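Local coordinates for Exo-beta-1,3-glucanase (Streptomyces sp. SirexAA-E, PDB 4PEY), which hydrolyses laminarin and laminari-oligosaccharides from their non-reducing ends, producing glucose and laminaribiose, at residues Asn439-Gln444 with Ala479-Asp484; Gly511-Val516 with Val539-Gly544. The protein carries 1 engineered substitution. All blocks are in the same frame, centred on the assembly; numbering follows the deposited sequence.

Interaction 1: residues Asn439-Gln444 with Ala479-Asp484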
loop_
_atom_site.group_PDB
_atom_site.type_symbol
_atom_site.label_atom_id
_atom_site.label_comp_id
_atom_site.label_asym_id
_atom_site.label_seq_id
_atom_site.Cartn_x
_atom_site.Cartn_y
_atom_site.Cartn_z
ATOM N N ASN A 439 -5.585 13.584 -12.303
ATOM C CA ASN A 439 -6.275 14.695 -12.966
ATOM C C ASN A 439 -7.739 14.364 -13.261
ATOM O O ASN A 439 -8.575 15.269 -13.321
ATOM C CB ASN A 439 -5.569 15.108 -14.275
ATOM C CG ASN A 439 -4.149 15.616 -14.058
ATOM O OD1 ASN A 439 -3.277 14.877 -13.604
ATOM N ND2 ASN A 439 -3.899 16.870 -14.435
ATOM N N LYS A 440 -8.045 13.080 -13.450
ATOM C CA LYS A 440 -9.418 12.645 -13.699
ATOM C C LYS A 440 -9.853 11.615 -12.643
ATOM O O LYS A 440 -9.739 11.900 -11.450
ATOM C CB LYS A 440 -9.551 12.125 -15.134
ATOM C CG LYS A 440 -9.190 13.222 -16.147
ATOM C CD LYS A 440 -9.513 12.856 -17.577
ATOM C CE LYS A 440 -9.154 14.013 -18.511
ATOM N NZ LYS A 440 -9.912 15.259 -18.179
ATOM N N TYR A 441 -10.368 10.454 -13.050
ATOM C CA TYR A 441 -10.836 9.464 -12.076
ATOM C C TYR A 441 -9.679 8.764 -11.373
ATOM O O TYR A 441 -8.898 8.055 -12.016
ATOM C CB TYR A 441 -11.699 8.380 -12.737
ATOM C CG TYR A 441 -12.989 8.835 -13.371
ATOM C CD1 TYR A 441 -14.005 9.400 -12.611
ATOM C CD2 TYR A 441 -13.214 8.648 -14.729
ATOM C CE1 TYR A 441 -15.202 9.794 -13.194
ATOM C CE2 TYR A 441 -14.402 9.030 -15.315
ATOM C CZ TYR A 441 -15.392 9.609 -14.545
ATOM O OH TYR A 441 -16.578 9.988 -15.137
ATOM N N ASP A 442 -9.586 8.905 -10.054
ATOM C CA ASP A 442 -8.540 8.189 -9.327
ATOM C C ASP A 442 -8.744 6.679 -9.434
ATOM O O ASP A 442 -7.801 5.955 -9.740
ATOM C CB ASP A 442 -8.495 8.645 -7.873
ATOM C CG ASP A 442 -8.444 10.152 -7.752
ATOM O OD1 ASP A 442 -9.505 10.784 -7.957
ATOM O OD2 ASP A 442 -7.353 10.711 -7.468
ATOM N N VAL A 443 -9.968 6.212 -9.195
ATOM C CA VAL A 443 -10.312 4.803 -9.368
ATOM C C VAL A 443 -11.558 4.683 -10.233
ATOM O O VAL A 443 -12.546 5.394 -10.007
ATOM C CB VAL A 443 -10.560 4.091 -8.006
ATOM C CG1 VAL A 443 -11.079 2.663 -8.213
ATOM C CG2 VAL A 443 -9.282 4.075 -7.174
ATOM N N GLN A 444 -11.488 3.797 -11.224
ATOM C CA GLN A 444 -12.652 3.446 -12.017
ATOM C C GLN A 444 -12.825 1.929 -11.978
ATOM O O GLN A 444 -11.862 1.180 -12.109
ATOM C CB GLN A 444 -12.505 3.948 -13.458
ATOM C CG GLN A 444 -13.686 3.604 -14.350
ATOM C CD GLN A 444 -13.610 4.262 -15.716
ATOM O OE1 GLN A 444 -12.569 4.786 -16.113
ATOM N NE2 GLN A 444 -14.720 4.238 -16.445
ATOM N N ALA A 479 -13.518 10.408 -7.189
ATOM C CA ALA A 479 -12.363 9.661 -6.693
ATOM C C ALA A 479 -12.534 8.157 -6.908
ATOM O O ALA A 479 -11.555 7.424 -7.017
ATOM C CB ALA A 479 -12.148 9.952 -5.233
ATOM N N TYR A 480 -13.788 7.711 -6.941
ATOM C CA TYR A 480 -14.111 6.298 -7.064
ATOM C C TYR A 480 -15.396 6.180 -7.866
ATOM O O TYR A 480 -16.471 6.548 -7.391
ATOM C CB TYR A 480 -14.248 5.671 -5.680
ATOM C CG TYR A 480 -14.330 4.159 -5.594
ATOM C CD1 TYR A 480 -15.532 3.490 -5.827
ATOM C CD2 TYR A 480 -13.228 3.406 -5.189
ATOM C CE1 TYR A 480 -15.620 2.103 -5.703
ATOM C CE2 TYR A 480 -13.297 2.029 -5.067
ATOM C CZ TYR A 480 -14.501 1.379 -5.308
ATOM O OH TYR A 480 -14.579 0.009 -5.167
ATOM N N LYS A 481 -15.260 5.690 -9.094
ATOM C CA LYS A 481 -16.366 5.575 -10.029
ATOM C C LYS A 481 -16.645 4.125 -10.378
ATOM O O LYS A 481 -15.756 3.413 -10.842
ATOM C CB LYS A 481 -16.073 6.344 -11.318
ATOM C CG LYS A 481 -17.148 6.140 -12.385
ATOM C CD LYS A 481 -16.746 6.696 -13.725
ATOM C CE LYS A 481 -17.831 6.451 -14.775
ATOM N NZ LYS A 481 -19.076 7.244 -14.542
ATOM N N VAL A 482 -17.884 3.698 -10.152
ATOM C CA VAL A 482 -18.372 2.420 -10.646
ATOM C C VAL A 482 -19.171 2.703 -11.907
ATOM O O VAL A 482 -20.126 3.486 -11.871
ATOM C CB VAL A 482 -19.243 1.704 -9.594
ATOM C CG1 VAL A 482 -19.747 0.360 -10.116
ATOM C CG2 VAL A 482 -18.449 1.521 -8.297
ATOM N N ASP A 483 -18.777 2.092 -13.022
ATOM C CA ASP A 483 -19.462 2.334 -14.293
ATOM C C ASP A 483 -20.959 2.041 -14.202
ATOM O O ASP A 483 -21.378 1.130 -13.479
ATOM C CB ASP A 483 -18.846 1.492 -15.409
ATOM C CG ASP A 483 -17.499 2.011 -15.860
ATOM O OD1 ASP A 483 -17.059 3.072 -15.356
ATOM O OD2 ASP A 483 -16.892 1.357 -16.735
ATOM N N ASP A 484 -21.756 2.812 -14.938
ATOM C CA ASP A 484 -23.209 2.646 -14.920
ATOM C C ASP A 484 -23.652 1.243 -15.339
ATOM O O ASP A 484 -24.695 0.764 -14.901
ATOM C CB ASP A 484 -23.877 3.689 -15.820
ATOM C CG ASP A 484 -23.776 5.093 -15.257
ATOM O OD1 ASP A 484 -23.560 5.227 -14.029
ATOM O OD2 ASP A 484 -23.921 6.062 -16.036
#
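Lys481 lays its aliphatic chain across one face of the Tyr441 ring. CD does the touching, 3.6 Å from the ring centroid and 3.3 Å from CZ, so this CH-pi contact is shifted toward the hydroxyl end of the ring. With CG anti to the backbone N (chi1 174°) and an extended run as far as CE, the chain carries CD over the ring and bends only at its last torsion; the Tyr441 hydroxyl bonds to Asn471. At the backbone, Lys481 N donates a fairly straight bond to Val443 O (2.9 Å), while Val443 N donates a more bent bond to Ala479 O (3.0 Å). Both bonds belong to a parallel pairing, Val443 beside Tyr480 and Gln444 beside Lys481, that joins successive coils of the right-handed beta-helix found in family 55 glycosidases. On the face carrying Val443 and Tyr480, Val443 CG1 packs obliquely against Tyr480 CD2 at 3.8 Å, the two side chains running alongside each other. Ahead of the pairing, Ala479 presents CA to Asp442 OD1 (3.3 Å), with its methyl a little farther off; this oxygen is held by a salt bridge to Lys459. On the opposite face, one of two Gln444 conformers sends NE2 to the syn lone pair of Asp483 OD1 (2.8 Å), almost straight and in the amide plane, a bond perhaps part-time; Asp483 OD2 bonds to Ser446.

Interaction 2: residues Gly511-Val516 with Val539-Gly544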
loop_
_atom_site.group_PDB
_atom_site.type_symbol
_atom_site.label_atom_id
_atom_site.label_comp_id
_atom_site.label_asym_id
_atom_site.label_seq_id
_atom_site.Cartn_x
_atom_site.Cartn_y
_atom_site.Cartn_z
ATOM N N GLY A 511 -17.408 12.592 -4.144
ATOM C CA GLY A 511 -16.261 11.711 -4.016
ATOM C C GLY A 511 -16.483 10.406 -4.768
ATOM O O GLY A 511 -15.532 9.797 -5.266
ATOM N N PHE A 512 -17.747 9.993 -4.861
ATOM C CA PHE A 512 -18.122 8.672 -5.360
ATOM C C PHE A 512 -19.222 8.792 -6.402
ATOM O O PHE A 512 -20.089 9.658 -6.292
ATOM C CB PHE A 512 -18.573 7.790 -4.193
ATOM C CG PHE A 512 -17.556 7.709 -3.101
ATOM C CD1 PHE A 512 -17.506 8.674 -2.106
ATOM C CD2 PHE A 512 -16.607 6.702 -3.103
ATOM C CE1 PHE A 512 -16.537 8.623 -1.116
ATOM C CE2 PHE A 512 -15.643 6.642 -2.118
ATOM C CZ PHE A 512 -15.602 7.606 -1.125
ATOM N N GLN A 513 -19.180 7.927 -7.411
ATOM C CA GLN A 513 -20.193 7.913 -8.463
ATOM C C GLN A 513 -20.499 6.461 -8.801
ATOM O O GLN A 513 -19.576 5.663 -8.997
ATOM C CB GLN A 513 -19.724 8.675 -9.718
ATOM C CG GLN A 513 -20.779 8.733 -10.825
ATOM C CD GLN A 513 -20.262 9.317 -12.135
ATOM O OE1 GLN A 513 -19.058 9.316 -12.411
ATOM N NE2 GLN A 513 -21.179 9.812 -12.952
ATOM N N ALA A 514 -21.785 6.109 -8.843
ATOM C CA ALA A 514 -22.184 4.722 -9.074
ATOM C C ALA A 514 -23.615 4.654 -9.583
ATOM O O ALA A 514 -24.402 5.567 -9.343
ATOM C CB ALA A 514 -22.043 3.893 -7.785
ATOM N N PRO A 515 -23.960 3.572 -10.296
ATOM C CA PRO A 515 -25.374 3.406 -10.632
ATOM C C PRO A 515 -26.201 3.136 -9.380
ATOM O O PRO A 515 -25.659 2.667 -8.373
ATOM C CB PRO A 515 -25.373 2.198 -11.573
ATOM C CG PRO A 515 -24.150 1.418 -11.175
ATOM C CD PRO A 515 -23.127 2.472 -10.821
ATOM N N VAL A 516 -27.490 3.446 -9.442
ATOM C CA VAL A 516 -28.404 3.134 -8.357
ATOM C C VAL A 516 -29.103 1.814 -8.682
ATOM O O VAL A 516 -30.082 1.784 -9.430
ATOM C CB VAL A 516 -29.430 4.266 -8.134
ATOM C CG1 VAL A 516 -30.330 3.937 -6.966
ATOM C CG2 VAL A 516 -28.701 5.579 -7.883
ATOM N N VAL A 539 -21.719 13.645 -1.355
ATOM C CA VAL A 539 -20.845 12.519 -1.044
ATOM C C VAL A 539 -20.757 11.542 -2.223
ATOM O O VAL A 539 -19.669 11.241 -2.723
ATOM C CB VAL A 539 -21.337 11.772 0.213
ATOM C CG1 VAL A 539 -20.502 10.524 0.464
ATOM C CG2 VAL A 539 -21.287 12.699 1.425
ATOM N N ILE A 540 -21.908 11.039 -2.655
ATOM C CA ILE A 540 -21.971 10.083 -3.753
ATOM C C ILE A 540 -23.100 10.482 -4.698
ATOM O O ILE A 540 -24.200 10.789 -4.249
ATOM C CB ILE A 540 -22.176 8.620 -3.231
ATOM C CG1 ILE A 540 -22.313 7.642 -4.406
ATOM C CG2 ILE A 540 -23.369 8.549 -2.265
ATOM C CD1 ILE A 540 -22.172 6.167 -4.006
ATOM N N ASN A 541 -22.820 10.503 -5.999
ATOM C CA ASN A 541 -23.792 10.978 -6.981
ATOM C C ASN A 541 -24.314 12.364 -6.585
ATOM O O ASN A 541 -23.535 13.312 -6.498
ATOM C CB ASN A 541 -24.945 9.986 -7.126
ATOM C CG ASN A 541 -24.498 8.648 -7.697
ATOM O OD1 ASN A 541 -23.346 8.478 -8.105
ATOM N ND2 ASN A 541 -25.414 7.694 -7.734
ATOM N N ASP A 542 -25.619 12.474 -6.330
ATOM C CA ASP A 542 -26.217 13.722 -5.855
ATOM C C ASP A 542 -26.765 13.571 -4.429
ATOM O O ASP A 542 -27.670 14.313 -4.001
ATOM C CB ASP A 542 -27.321 14.172 -6.816
ATOM C CG ASP A 542 -28.391 13.103 -7.034
ATOM O OD1 ASP A 542 -29.459 13.449 -7.583
ATOM O OD2 ASP A 542 -28.175 11.925 -6.662
ATOM N N ILE A 543 -26.177 12.623 -3.698
ATOM C CA ILE A 543 -26.631 12.202 -2.369
ATOM C C ILE A 543 -25.610 12.582 -1.291
ATOM O O ILE A 543 -24.400 12.506 -1.522
ATOM C CB ILE A 543 -26.870 10.663 -2.345
ATOM C CG1 ILE A 543 -28.010 10.287 -3.290
ATOM C CG2 ILE A 543 -27.136 10.138 -0.933
ATOM C CD1 ILE A 543 -28.140 8.799 -3.512
ATOM N N GLY A 544 -26.095 12.984 -0.118
ATOM C CA GLY A 544 -25.225 13.382 0.973
ATOM C C GLY A 544 -25.022 14.885 0.996
ATOM O O GLY A 544 -25.102 15.545 -0.043
#
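Asn541 joins its side-chain amide to the backbone of Ala514 through two hydrogen bonds. CB stands back from 511-516; CG, beside the backbone N at chi1 -65°, comes within 3.5 Å of Ala514 O. From there OD1 accepts Ala514 N (2.9 Å) on a lone pair in the carbonyl plane and also lies against Gln513 CA. ND2 returns a bond to Ala514 O (2.9 Å), nearly in the amide plane, and rests 3.9 Å from Val516 CG2. Gripped at both ends, the amide is fixed in rotation; an alanine here would probably leave the Ala514 N-H and carbonyl without these mates. The backbone of Asn541 adds its N-H to Phe512 O (2.9 Å). Its positive phi of 52° suits the second position of the type II' turn Ile540-Ile543, beside which Val539 and Ile540 form a classic beta bulge against Ile543. Val539 O takes two donors, Gly511 N and Phe512 N, and meets the edge of the Phe512 ring at CD1. Ile540 CG1 packs on Phe512 CB (3.7 Å). Thus the loop 539-544 borders strand 512-513 on the side away from strand 480-482, with Ile540 reaching Phe522 and Leu525 of strand 520-529 and Asn541 touching Phe560 of strand 555-560.

Interactions 1 and 2 follow in series, their centres 11 Å apart; both reach the same parallel sheet of the beta-helix, interaction 2 through strand 512-513 alone. Strand 480-482 of interaction 1 neighbours strand 512-513: Val482 N lies 2.8 Å from Gln513 O, a probable hydrogen bond, and Lys481 NZ makes a weak one to Gln513 OE1. Ala479 CB packs on Gly511 O at 3.4 Å. Interaction 1 is near the substrate site: the Asp442 side chain is about 5 Å from that of substrate-binding Glu436 and about 10 Å from a bound glucose unit. In interaction 2, the Phe512 side chain is about 12 Å from that of Glu436. The engineered Ala458 replaces the inferred proton donor.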